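Long-range contact in HpcH/HpaI aldolase (Desulfitobacterium hafniense, PDB 3QZ6), which belongs to the HpcH/HpaI aldolase and citrate lyase family of TIM-barrel proteins: residues K154-I159 / Y197-R202. Numbering follows the deposited sequence.
Sequences KAVEDI and YEKVYR
Val200 on helix 191-207 packs against both Val156 and Ile159. Its CG2 touches both partners and lies 4.1 Å from Val156 CG2. Its CG1 meets Ile159 alone: it lies 4.0 Å from Ile159 CG1, and Ile159 CD1 reaches the same methyl. In Val200, CG1 is anti to the backbone N (chi1 171°), and CG2 is then anti to the carbonyl carbon. This splay points the two methyls at different parts of the pair. The valine and isoleucine side chains meet Val200 at about a right angle. All three residues are buried, and the nearest CA atoms of the two segments are those of Val156 and Val200, 6.2 Å apart. No hydrogen bond joins the two segments; they are held by van der Waals contact between mostly apolar groups. Ile150 of strand 145-150 touches both Val156 and Ile159, while Cys196 and Ala203 extend the contact along helix 191-207.

The solvent side is looser. Lys199 covers Val156 CG1 with its aliphatic part: its CB and CD each lie 4.0 Å from that methyl. The chain is extended beyond CG and carries the ammonium past the valine. Glu157 OE1 and Lys199 NZ stay 6.9 Å apart, too far for a salt bridge, so any attraction between them is probably weak.

Behind the contact, on the barrel side, the Tyr201 hydroxyl bonds to Gly212 O of strand 210-215. Helix 153-157 follows strand 145-150, and helix 191-207 precedes strand 210-215. The end of helix 153-157 and the first residue of helix 159-163 thus pack on helix 191-207 in the outer layer of an eight-stranded TIM barrel.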
loop_
_atom_site.group_PDB
_atom_site.type_symbol
_atom_site.label_atom_id
_atom_site.label_comp_id
_atom_site.label_asym_id
_atom_site.label_seq_id
_atom_site.Cartn_x
_atom_site.Cartn_y
_atom_site.Cartn_z
ATOM N N LYS A 154 -23.442 25.898 5.027
ATOM C CA LYS A 154 -24.301 26.536 4.037
ATOM C C LYS A 154 -24.920 25.507 3.086
ATOM O O LYS A 154 -26.077 25.639 2.669
ATOM C CB LYS A 154 -23.492 27.582 3.265
ATOM C CG LYS A 154 -24.043 27.984 1.911
ATOM C CD LYS A 154 -22.940 28.653 1.092
ATOM C CE LYS A 154 -23.448 29.219 -0.228
ATOM N NZ LYS A 154 -22.355 29.906 -0.984
ATOM N N ALA A 155 -24.150 24.479 2.745
ATOM C CA ALA A 155 -24.655 23.422 1.875
ATOM C C ALA A 155 -25.727 22.621 2.602
ATOM O O ALA A 155 -26.746 22.246 2.018
ATOM C CB ALA A 155 -23.513 22.502 1.410
ATOM N N VAL A 156 -25.496 22.357 3.881
ATOM C CA VAL A 156 -26.491 21.666 4.692
ATOM C C VAL A 156 -27.807 22.450 4.719
ATOM O O VAL A 156 -28.892 21.881 4.559
ATOM C CB VAL A 156 -25.979 21.453 6.121
ATOM C CG1 VAL A 156 -27.071 20.860 6.994
ATOM C CG2 VAL A 156 -24.761 20.544 6.099
ATOM N N GLU A 157 -27.707 23.760 4.907
ATOM C CA GLU A 157 -28.890 24.615 4.926
ATOM C C GLU A 157 -29.613 24.615 3.582
ATOM O O GLU A 157 -30.833 24.732 3.525
ATOM C CB GLU A 157 -28.503 26.045 5.296
ATOM C CG GLU A 157 -27.997 26.209 6.715
ATOM C CD GLU A 157 -27.423 27.597 6.965
ATOM O OE1 GLU A 157 -27.043 27.886 8.122
ATOM O OE2 GLU A 157 -27.350 28.396 6.001
ATOM N N ASP A 158 -28.857 24.478 2.497
ATOM C CA ASP A 158 -29.436 24.545 1.163
ATOM C C ASP A 158 -29.532 23.162 0.523
ATOM O O ASP A 158 -29.606 23.034 -0.702
ATOM C CB ASP A 158 -28.604 25.477 0.280
ATOM C CG ASP A 158 -29.332 25.882 -0.982
ATOM O OD1 ASP A 158 -30.584 25.902 -0.966
ATOM O OD2 ASP A 158 -28.656 26.183 -1.990
ATOM N N ILE A 159 -29.560 22.130 1.357
ATOM C CA ILE A 159 -29.383 20.765 0.872
ATOM C C ILE A 159 -30.484 20.292 -0.088
ATOM O O ILE A 159 -30.211 19.576 -1.043
ATOM C CB ILE A 159 -29.194 19.757 2.043
ATOM C CG1 ILE A 159 -28.782 18.382 1.507
ATOM C CG2 ILE A 159 -30.452 19.687 2.912
ATOM C CD1 ILE A 159 -27.426 18.399 0.790
ATOM N N TYR A 197 -25.446 15.645 9.542
ATOM C CA TYR A 197 -25.671 14.400 8.810
ATOM C C TYR A 197 -27.160 14.101 8.735
ATOM O O TYR A 197 -27.685 13.765 7.673
ATOM C CB TYR A 197 -24.967 13.227 9.493
ATOM C CG TYR A 197 -23.458 13.295 9.510
ATOM C CD1 TYR A 197 -22.759 14.136 8.650
ATOM C CD2 TYR A 197 -22.730 12.501 10.388
ATOM C CE1 TYR A 197 -21.367 14.180 8.671
ATOM C CE2 TYR A 197 -21.351 12.536 10.413
ATOM C CZ TYR A 197 -20.675 13.369 9.553
ATOM O OH TYR A 197 -19.301 13.388 9.609
ATOM N N GLU A 198 -27.833 14.215 9.879
ATOM C CA GLU A 198 -29.258 13.904 9.962
ATOM C C GLU A 198 -30.068 14.790 9.028
ATOM O O GLU A 198 -30.965 14.309 8.331
ATOM C CB GLU A 198 -29.775 14.054 11.400
ATOM C CG GLU A 198 -29.173 13.082 12.414
ATOM C CD GLU A 198 -29.805 11.696 12.364
ATOM O OE1 GLU A 198 -30.413 11.347 11.328
ATOM O OE2 GLU A 198 -29.694 10.955 13.368
ATOM N N LYS A 199 -29.764 16.086 9.032
ATOM C CA LYS A 199 -30.474 17.031 8.175
ATOM C C LYS A 199 -30.297 16.646 6.719
ATOM O O LYS A 199 -31.241 16.678 5.939
ATOM C CB LYS A 199 -29.982 18.463 8.387
ATOM C CG LYS A 199 -30.529 19.139 9.628
ATOM C CD LYS A 199 -29.947 20.534 9.799
ATOM C CE LYS A 199 -30.444 21.178 11.085
ATOM N NZ LYS A 199 -29.748 22.458 11.364
ATOM N N VAL A 200 -29.079 16.278 6.346
ATOM C CA VAL A 200 -28.823 15.919 4.961
ATOM C C VAL A 200 -29.527 14.615 4.588
ATOM O O VAL A 200 -30.092 14.493 3.502
ATOM C CB VAL A 200 -27.311 15.808 4.671
ATOM C CG1 VAL A 200 -27.087 15.215 3.268
ATOM C CG2 VAL A 200 -26.662 17.181 4.811
ATOM N N TYR A 201 -29.499 13.642 5.487
ATOM C CA TYR A 201 -30.171 12.371 5.221
ATOM C C TYR A 201 -31.690 12.557 5.018
ATOM O O TYR A 201 -32.295 11.938 4.140
ATOM C CB TYR A 201 -29.890 11.369 6.344
ATOM C CG TYR A 201 -28.584 10.601 6.187
ATOM C CD1 TYR A 201 -27.671 10.919 5.190
ATOM C CD2 TYR A 201 -28.284 9.544 7.031
ATOM C CE1 TYR A 201 -26.480 10.200 5.047
ATOM C CE2 TYR A 201 -27.104 8.828 6.907
ATOM C CZ TYR A 201 -26.205 9.160 5.916
ATOM O OH TYR A 201 -25.048 8.424 5.803
ATOM N N ARG A 202 -32.305 13.418 5.816
ATOM C CA ARG A 202 -33.734 13.690 5.627
ATOM C C ARG A 202 -34.010 14.283 4.247
ATOM O O ARG A 202 -34.988 13.922 3.595
ATOM C CB ARG A 202 -34.264 14.611 6.719
ATOM C CG ARG A 202 -34.426 13.926 8.060
ATOM C CD ARG A 202 -34.964 14.895 9.091
ATOM N NE ARG A 202 -34.157 14.866 10.300
ATOM C CZ ARG A 202 -33.577 15.937 10.820
ATOM N NH1 ARG A 202 -33.740 17.109 10.240
ATOM N NH2 ARG A 202 -32.844 15.833 11.922
#